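Local coordinates for protein beta-hexosaminidase LpqI (Mycobacterium tuberculosis H37Rv, PDB 6GFV) that cleaves terminal beta-1,4-linked N-acetylglucosamine from peptidoglycan fragments in mycobacterial cell-wall recycling, as a family 3 glycoside hydrolase, at residues S91-T96 with G120-K125; G236-S241 with S277-V282; A240-A245 with L287-A292. All coordinates share one frame; numbering follows the deposited sequence.

Contact 1: S91-T96 with G120-K125; sequences SLIGGT and GRQMRK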
loop_
_atom_site.group_PDB
_atom_site.type_symbol
_atom_site.label_atom_id
_atom_site.label_comp_id
_atom_site.label_asym_id
_atom_site.label_seq_id
_atom_site.Cartn_x
_atom_site.Cartn_y
_atom_site.Cartn_z
ATOM N N SER A 91 -6.851 7.232 18.767
ATOM C CA SER A 91 -7.200 6.952 20.158
ATOM C C SER A 91 -6.021 6.371 20.933
ATOM O O SER A 91 -6.022 6.367 22.161
ATOM C CB SER A 91 -8.378 5.985 20.226
ATOM O OG SER A 91 -7.964 4.672 19.891
ATOM N N LEU A 92 -5.014 5.890 20.210
ATOM C CA LEU A 92 -3.928 5.129 20.817
ATOM C C LEU A 92 -2.553 5.767 20.747
ATOM O O LEU A 92 -1.708 5.465 21.578
ATOM C CB LEU A 92 -3.821 3.745 20.172
ATOM C CG LEU A 92 -5.024 2.814 20.216
ATOM C CD1 LEU A 92 -4.629 1.469 19.640
ATOM C CD2 LEU A 92 -5.553 2.671 21.624
ATOM N N ILE A 93 -2.305 6.611 19.748
ATOM C CA ILE A 93 -0.957 7.147 19.571
ATOM C C ILE A 93 -0.894 8.669 19.696
ATOM O O ILE A 93 -0.038 9.313 19.106
ATOM C CB ILE A 93 -0.345 6.711 18.217
ATOM C CG1 ILE A 93 -1.094 7.305 17.023
ATOM C CG2 ILE A 93 -0.329 5.206 18.105
ATOM C CD1 ILE A 93 -0.449 6.980 15.680
ATOM N N GLY A 94 -1.806 9.230 20.480
ATOM C CA GLY A 94 -1.737 10.628 20.853
ATOM C C GLY A 94 -2.596 11.577 20.041
ATOM O O GLY A 94 -2.285 12.765 19.951
ATOM N N GLY A 95 -3.668 11.069 19.449
ATOM C CA GLY A 95 -4.582 11.906 18.687
ATOM C C GLY A 95 -4.329 11.999 17.188
ATOM O O GLY A 95 -3.401 11.393 16.659
ATOM N N THR A 96 -5.178 12.759 16.496
ATOM C CA THR A 96 -5.037 12.942 15.053
ATOM C C THR A 96 -3.782 13.723 14.712
ATOM O O THR A 96 -3.147 13.488 13.688
ATOM C CB THR A 96 -6.226 13.705 14.439
ATOM O OG1 THR A 96 -6.329 14.978 15.072
ATOM C CG2 THR A 96 -7.529 12.955 14.618
ATOM N N GLY A 120 5.450 6.795 14.594
ATOM C CA GLY A 120 5.879 5.516 14.040
ATOM C C GLY A 120 6.359 4.553 15.117
ATOM O O GLY A 120 6.124 3.345 15.047
ATOM N N ARG A 121 7.049 5.103 16.108
ATOM C CA ARG A 121 7.535 4.341 17.247
ATOM C C ARG A 121 6.384 3.704 18.037
ATOM O O ARG A 121 6.445 2.540 18.408
ATOM C CB ARG A 121 8.353 5.257 18.148
ATOM C CG ARG A 121 9.379 4.563 19.006
ATOM C CD ARG A 121 9.940 5.515 20.054
ATOM N NE ARG A 121 10.965 6.394 19.511
ATOM C CZ ARG A 121 10.918 7.724 19.523
ATOM N NH1 ARG A 121 9.891 8.363 20.065
ATOM N NH2 ARG A 121 11.918 8.417 18.998
ATOM N N GLN A 122 5.339 4.489 18.288
ATOM C CA GLN A 122 4.143 4.017 18.982
ATOM C C GLN A 122 3.385 2.963 18.159
ATOM O O GLN A 122 2.855 2.000 18.705
ATOM C CB GLN A 122 3.229 5.202 19.315
ATOM C CG GLN A 122 3.866 6.203 20.304
ATOM C CD GLN A 122 2.906 7.291 20.742
ATOM O OE1 GLN A 122 1.896 7.020 21.379
ATOM N NE2 GLN A 122 3.204 8.525 20.380
ATOM N N MET A 123 3.341 3.153 16.844
ATOM C CA MET A 123 2.741 2.186 15.935
ATOM C C MET A 123 3.500 0.856 15.906
ATOM O O MET A 123 2.898 -0.203 15.845
ATOM C CB MET A 123 2.662 2.758 14.509
ATOM C CG MET A 123 1.423 3.595 14.236
ATOM S SD MET A 123 1.264 4.073 12.489
ATOM C CE MET A 123 2.452 5.392 12.399
ATOM N N ARG A 124 4.821 0.908 15.959
ATOM C CA ARG A 124 5.603 -0.325 15.948
ATOM C C ARG A 124 5.448 -1.140 17.254
ATOM O O ARG A 124 5.443 -2.372 17.230
ATOM C CB ARG A 124 7.076 -0.025 15.702
ATOM C CG ARG A 124 7.937 -1.284 15.643
ATOM C CD ARG A 124 9.388 -0.987 15.354
ATOM N NE ARG A 124 10.201 -0.846 16.560
ATOM C CZ ARG A 124 10.635 0.311 17.057
ATOM N NH1 ARG A 124 10.332 1.460 16.468
ATOM N NH2 ARG A 124 11.373 0.318 18.158
ATOM N N LYS A 125 5.307 -0.462 18.386
ATOM C CA LYS A 125 5.038 -1.162 19.645
ATOM C C LYS A 125 3.690 -1.902 19.632
ATOM O O LYS A 125 3.554 -2.959 20.250
ATOM C CB LYS A 125 5.084 -0.186 20.824
ATOM C CG LYS A 125 6.461 0.366 21.125
ATOM C CD LYS A 125 6.390 1.524 22.108
ATOM C CE LYS A 125 7.524 2.515 21.894
ATOM N NZ LYS A 125 7.076 3.924 22.129
HETATM O O HOH W 1 1.405 4.903 22.535
#

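Contact 2: G236-S241 with S277-V282; sequences GSEPAS and SDRFGV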
loop_
_atom_site.group_PDB
_atom_site.type_symbol
_atom_site.label_atom_id
_atom_site.label_comp_id
_atom_site.label_asym_id
_atom_site.label_seq_id
_atom_site.Cartn_x
_atom_site.Cartn_y
_atom_site.Cartn_z
ATOM N N GLY A 236 -5.494 4.923 -20.920
ATOM C CA GLY A 236 -6.781 4.958 -21.590
ATOM C C GLY A 236 -7.917 5.094 -20.587
ATOM O O GLY A 236 -7.902 5.982 -19.744
ATOM N N SER A 237 -8.897 4.207 -20.680
ATOM C CA SER A 237 -10.011 4.210 -19.739
ATOM C C SER A 237 -9.842 3.196 -18.593
ATOM O O SER A 237 -10.790 2.912 -17.863
ATOM C CB SER A 237 -11.310 3.930 -20.480
ATOM O OG SER A 237 -11.180 2.750 -21.240
ATOM N N GLU A 238 -8.644 2.649 -18.439
ATOM C CA GLU A 238 -8.375 1.712 -17.352
ATOM C C GLU A 238 -7.731 2.437 -16.175
ATOM O O GLU A 238 -6.883 3.291 -16.378
ATOM C CB GLU A 238 -7.473 0.578 -17.825
ATOM C CG GLU A 238 -8.059 -0.279 -18.947
ATOM C CD GLU A 238 -9.362 -0.965 -18.566
ATOM O OE1 GLU A 238 -9.517 -1.349 -17.391
ATOM O OE2 GLU A 238 -10.233 -1.137 -19.441
ATOM N N PRO A 239 -8.154 2.114 -14.936
ATOM C CA PRO A 239 -7.476 2.710 -13.779
ATOM C C PRO A 239 -6.018 2.242 -13.717
ATOM O O PRO A 239 -5.723 1.125 -14.115
ATOM C CB PRO A 239 -8.291 2.196 -12.583
ATOM C CG PRO A 239 -8.962 0.969 -13.068
ATOM C CD PRO A 239 -9.237 1.202 -14.534
ATOM N N ALA A 240 -5.130 3.110 -13.251
ATOM C CA ALA A 240 -3.694 2.819 -13.181
ATOM C C ALA A 240 -3.359 1.534 -12.398
ATOM O O ALA A 240 -2.448 0.796 -12.768
ATOM C CB ALA A 240 -2.966 4.008 -12.570
ATOM N N SER A 241 -4.115 1.272 -11.331
ATOM C CA SER A 241 -3.878 0.121 -10.460
ATOM C C SER A 241 -4.101 -1.196 -11.193
ATOM O O SER A 241 -3.626 -2.240 -10.765
ATOM C CB SER A 241 -4.785 0.190 -9.220
ATOM O OG SER A 241 -6.148 0.286 -9.578
ATOM N N SER A 277 -15.264 -1.147 -8.108
ATOM C CA SER A 277 -16.389 -2.053 -7.890
ATOM C C SER A 277 -17.592 -1.755 -8.802
ATOM O O SER A 277 -18.496 -2.576 -8.918
ATOM C CB SER A 277 -16.822 -2.039 -6.411
ATOM O OG SER A 277 -17.037 -0.730 -5.913
ATOM N N ASP A 278 -17.601 -0.599 -9.460
ATOM C CA ASP A 278 -18.619 -0.331 -10.473
ATOM C C ASP A 278 -18.417 -1.198 -11.706
ATOM O O ASP A 278 -19.362 -1.456 -12.449
ATOM C CB ASP A 278 -18.611 1.136 -10.898
ATOM C CG ASP A 278 -19.310 2.033 -9.907
ATOM O OD1 ASP A 278 -19.889 1.507 -8.933
ATOM O OD2 ASP A 278 -19.286 3.267 -10.111
ATOM N N ARG A 279 -17.185 -1.641 -11.932
ATOM C CA ARG A 279 -16.863 -2.345 -13.167
ATOM C C ARG A 279 -16.364 -3.778 -12.924
ATOM O O ARG A 279 -16.520 -4.633 -13.791
ATOM C CB ARG A 279 -15.823 -1.546 -13.969
ATOM C CG ARG A 279 -15.474 -2.105 -15.349
ATOM C CD ARG A 279 -14.684 -1.087 -16.212
ATOM N NE ARG A 279 -14.862 0.309 -15.798
ATOM C CZ ARG A 279 -13.912 1.243 -15.877
ATOM N NH1 ARG A 279 -12.713 0.932 -16.347
ATOM N NH2 ARG A 279 -14.150 2.489 -15.479
ATOM N N PHE A 280 -15.788 -4.047 -11.751
ATOM C CA PHE A 280 -15.227 -5.374 -11.462
ATOM C C PHE A 280 -15.651 -5.947 -10.106
ATOM O O PHE A 280 -15.713 -5.223 -9.118
ATOM C CB PHE A 280 -13.693 -5.330 -11.516
ATOM C CG PHE A 280 -13.145 -4.768 -12.797
ATOM C CD1 PHE A 280 -12.962 -5.577 -13.906
ATOM C CD2 PHE A 280 -12.797 -3.433 -12.889
ATOM C CE1 PHE A 280 -12.456 -5.059 -15.095
ATOM C CE2 PHE A 280 -12.295 -2.912 -14.076
ATOM C CZ PHE A 280 -12.122 -3.729 -15.176
ATOM N N GLY A 281 -15.934 -7.250 -10.064
ATOM C CA GLY A 281 -16.081 -7.964 -8.807
ATOM C C GLY A 281 -14.711 -8.217 -8.199
ATOM O O GLY A 281 -13.706 -8.090 -8.889
ATOM N N VAL A 282 -14.649 -8.598 -6.924
ATOM C CA VAL A 282 -13.364 -8.602 -6.223
ATOM C C VAL A 282 -12.337 -9.572 -6.809
ATOM O O VAL A 282 -11.198 -9.179 -7.050
ATOM C CB VAL A 282 -13.521 -8.903 -4.720
ATOM C CG1 VAL A 282 -12.146 -9.094 -4.073
ATOM C CG2 VAL A 282 -14.240 -7.758 -4.039
#

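Contact 3: A240-A245 with L287-A292; sequences ASLSKA and LRTLQA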
loop_
_atom_site.group_PDB
_atom_site.type_symbol
_atom_site.label_atom_id
_atom_site.label_comp_id
_atom_site.label_asym_id
_atom_site.label_seq_id
_atom_site.Cartn_x
_atom_site.Cartn_y
_atom_site.Cartn_z
ATOM N N ALA A 240 -5.130 3.110 -13.251
ATOM C CA ALA A 240 -3.694 2.819 -13.181
ATOM C C ALA A 240 -3.359 1.534 -12.398
ATOM O O ALA A 240 -2.448 0.796 -12.768
ATOM C CB ALA A 240 -2.966 4.008 -12.570
ATOM N N SER A 241 -4.115 1.272 -11.331
ATOM C CA SER A 241 -3.878 0.121 -10.460
ATOM C C SER A 241 -4.101 -1.196 -11.193
ATOM O O SER A 241 -3.626 -2.240 -10.765
ATOM C CB SER A 241 -4.785 0.190 -9.220
ATOM O OG SER A 241 -6.148 0.286 -9.578
ATOM N N LEU A 242 -4.836 -1.132 -12.297
ATOM C CA LEU A 242 -5.137 -2.308 -13.097
ATOM C C LEU A 242 -4.441 -2.259 -14.463
ATOM O O LEU A 242 -4.765 -3.031 -15.364
ATOM C CB LEU A 242 -6.642 -2.443 -13.284
ATOM C CG LEU A 242 -7.496 -2.521 -12.015
ATOM C CD1 LEU A 242 -8.850 -3.042 -12.387
ATOM C CD2 LEU A 242 -6.855 -3.408 -10.971
ATOM N N SER A 243 -3.486 -1.350 -14.596
ATOM C CA SER A 243 -2.850 -1.061 -15.877
ATOM C C SER A 243 -1.354 -1.373 -15.852
ATOM O O SER A 243 -0.588 -0.731 -15.152
ATOM C CB SER A 243 -3.091 0.407 -16.250
ATOM O OG SER A 243 -2.186 0.874 -17.234
ATOM N N LYS A 244 -0.954 -2.371 -16.625
ATOM C CA LYS A 244 0.447 -2.753 -16.753
ATOM C C LYS A 244 1.318 -1.626 -17.305
ATOM O O LYS A 244 2.492 -1.527 -16.965
ATOM C CB LYS A 244 0.570 -3.987 -17.647
ATOM C CG LYS A 244 1.941 -4.609 -17.674
ATOM C CD LYS A 244 1.912 -5.936 -18.396
ATOM C CE LYS A 244 3.170 -6.709 -18.135
ATOM N NZ LYS A 244 3.248 -7.923 -18.984
ATOM N N ALA A 245 0.752 -0.790 -18.169
ATOM C CA ALA A 245 1.486 0.351 -18.707
ATOM C C ALA A 245 1.877 1.315 -17.587
ATOM O O ALA A 245 3.005 1.788 -17.551
ATOM C CB ALA A 245 0.663 1.068 -19.778
ATOM N N LEU A 287 -7.108 -10.351 -9.801
ATOM C CA LEU A 287 -6.409 -10.915 -10.954
ATOM C C LEU A 287 -5.795 -9.814 -11.836
ATOM O O LEU A 287 -4.656 -9.909 -12.233
ATOM C CB LEU A 287 -7.353 -11.796 -11.786
ATOM C CG LEU A 287 -6.801 -12.442 -13.068
ATOM C CD1 LEU A 287 -5.511 -13.187 -12.823
ATOM C CD2 LEU A 287 -7.828 -13.386 -13.686
ATOM N N ARG A 288 -6.568 -8.776 -12.128
ATOM C CA ARG A 288 -6.105 -7.674 -12.963
ATOM C C ARG A 288 -4.903 -6.953 -12.378
ATOM O O ARG A 288 -3.956 -6.656 -13.098
ATOM C CB ARG A 288 -7.235 -6.668 -13.196
ATOM C CG ARG A 288 -8.255 -7.109 -14.236
ATOM C CD ARG A 288 -7.719 -6.970 -15.650
ATOM N NE ARG A 288 -7.247 -5.617 -15.940
ATOM C CZ ARG A 288 -8.001 -4.657 -16.469
ATOM N NH1 ARG A 288 -9.274 -4.887 -16.777
ATOM N NH2 ARG A 288 -7.480 -3.462 -16.700
ATOM N N THR A 289 -4.927 -6.675 -11.071
ATOM C CA THR A 289 -3.867 -5.868 -10.488
ATOM C C THR A 289 -2.570 -6.679 -10.417
ATOM O O THR A 289 -1.507 -6.141 -10.650
ATOM C CB THR A 289 -4.263 -5.296 -9.094
ATOM O OG1 THR A 289 -3.412 -4.194 -8.766
ATOM C CG2 THR A 289 -4.217 -6.356 -7.986
ATOM N N LEU A 290 -2.658 -7.980 -10.162
ATOM C CA LEU A 290 -1.477 -8.839 -10.230
ATOM C C LEU A 290 -0.993 -9.016 -11.675
ATOM O O LEU A 290 0.205 -9.126 -11.926
ATOM C CB LEU A 290 -1.751 -10.205 -9.590
ATOM C CG LEU A 290 -2.022 -10.179 -8.080
ATOM C CD1 LEU A 290 -2.210 -11.584 -7.520
ATOM C CD2 LEU A 290 -0.914 -9.458 -7.349
ATOM N N GLN A 291 -1.923 -9.030 -12.625
ATOM C CA GLN A 291 -1.544 -9.059 -14.032
ATOM C C GLN A 291 -0.777 -7.786 -14.417
ATOM O O GLN A 291 0.126 -7.825 -15.260
ATOM C CB GLN A 291 -2.779 -9.251 -14.914
ATOM C CG GLN A 291 -3.265 -10.706 -14.995
ATOM C CD GLN A 291 -4.525 -10.860 -15.809
ATOM O OE1 GLN A 291 -5.398 -10.008 -15.770
ATOM N NE2 GLN A 291 -4.629 -11.959 -16.547
ATOM N N ALA A 292 -1.111 -6.671 -13.773
ATOM C CA ALA A 292 -0.452 -5.391 -14.050
ATOM C C ALA A 292 0.972 -5.310 -13.500
ATOM O O ALA A 292 1.783 -4.525 -13.987
ATOM C CB ALA A 292 -1.279 -4.253 -13.505
HETATM O O HOH W 2 -4.262 -5.951 -15.695
HETATM O O HOH W 3 0.534 -9.211 -17.614
#

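Contact 1: S91-T96 with G120-K125
Ile93 packs against one side of helix 109-126, meeting Gln122 and Met123 on neighbouring positions of the helix. The apolar part of the contact is made by both branches of the isoleucine. Its CG2 rests on the aliphatic root of the glutamine, Ile93 CG2 to Gln122 CB being 3.8 Å. CD1, at the end of the longer branch, reaches the methionine chain, with Ile93 CD1 to Met123 CG at 4.1 Å. With chi1 at 66°, CG1 sits between the backbone N and the carbonyl carbon, and this puts CG2 beside the backbone N, on the glutamine. Met123 is met along its chain at CG, short of the sulfur.

The polar part belongs to the Gln122 amide, which lies across the backbone of the loop. From CG the chain runs out extended, and OE1 arrives close to the main chain, Gln122 OE1 to Ile93 CA measuring 3.4 Å. NE2 is turned to Asp118, one helical turn earlier, and its hydrogen bond there fixes which way the amide faces. Gln122 OE1 instead accepts from a water at a doubtfully short distance; the same water gives a weak bond to Leu92 O, at 3.3 Å. The segments are thus linked by van der Waals packing and one water.

Farther out, Ile93 also touches Glu81 of strand 76-83 and both Arg119 and Leu126 of the helix, and Gly95 O accepts a hydrogen bond from Arg119. Gly94 and Gly95, both with positive phi, carry the chain through the turn that follows. The arrangement is a loop laid on an outer helix of the TIM-barrel-type domain of family 3 glycoside hydrolases, with one buried isoleucine as the main apolar contact between the two segments.

Contact 2: G236-S241 with S277-V282
The guanidinium of Arg279 and the ring of Phe280 are the flat groups that 277-282 turns to 236-241. At the guanidinium edge lie Ser237 O, tilted somewhat from the plane, and Glu238 OE1, while Pro239 CD approaches obliquely, 3.9 Å from Arg279 NH1. One face of the Phe280 ring is covered by the neighbouring Arg279, whose CG stands 3.5 Å above the plane toward the rim. At the ring edge is the Glu238 carboxylate, with OE1 4.2 Å from Phe280 CZ.

Arg279 NH1 donates to Ser237 O at 3.1 Å, and the bond is somewhat bent, with an angle of 144° at the hydrogen. A nearly eclipsed chi3 of -22° bends the arginine chain toward this carbonyl.

Glu238 OE1 comes within 4.1 Å of Arg279 NH1, beyond salt-bridge range, and the two planar groups stand 83° apart, far from a paired arrangement. The bent chain of Glu238 turns the carboxylate instead to Arg288 of helix 282-292, with which OE1 makes a salt bridge. Glu238 O is held separately, by Thr235 OG1.

The chemistry is that of a polar surface contact between two loops of the barrel-type domain: one arginine bond to a backbone carbonyl links them, beside light packing of Pro239 and Phe280, and the charge of Arg279 probably adds a modest attraction to a carboxylate already paired elsewhere.

Contact 3: A240-A245 with L287-A292
Two successive carbonyls of 240-245, those of Ser241 and Leu242, are taken by side chains of helix 282-292. Thr289 OG1 donates to Ser241 O at 2.8 Å, from a direction tilted 25° from the carbonyl plane. Arg288 NH2 donates to Leu242 O at 3.1 Å along a fairly straight path of 161°; the oxygen lies in the guanidinium plane, but the nitrogen stands above the plane of the carbonyl.

Between these bonds Leu242 supplies the apolar contact. CD2 rests on the threonine, Leu242 CD2 to Thr289 CB being 3.7 Å, and CD1 lies over one face of the Arg288 guanidinium. Ala292 CB fills the next position, 3.7 Å from Ser243 C. There the chains run close, and Lys244 CA makes a CA-H...O contact of 3.5 Å with Ala292 O.

A water reinforces the arginine bond: it donates to Leu242 O and Arg288 O and accepts from Arg288 NE. Bends at chi2 (-76°) and chi3 fold the arginine chain back, keeping NE near its own helix. Phe280 packs on both Arg288 and Leu242. Ser243 OG, at the N-cap of helix 244-252, bonds to Ala246 N, while Ser241 OG bonds to His228.

Leu242 O is thus gripped by two donors, and the charge of Arg288, whose NH2 also pairs with Glu238, is probably offset in part there. In this largely buried contact both carbonyls just before helix 244-252 are bound by side chains, with the Ser241 side chain about 6 Å from that of Asp268, the nucleophile by similarity.

Contact 3 is the buried one; contact 2 lies at the surface, and contact 1 is partly buried. Contacts 2 and 3 start from the same stretch of chain, sharing Ala240 and Ser241, and join it to successive parts of one region: the loop before helix 282-292, then the helix itself. They meet through the Glu238-Arg288 salt bridge and through packing of Phe280, so the two touch directly. Contact 1 stands apart, about 33 Å from contact 3 between centres and on the opposite side of the chain's centre. Its segments are joined by apolar packing and a water, whereas side-chain donors bind backbone carbonyls directly in the other two.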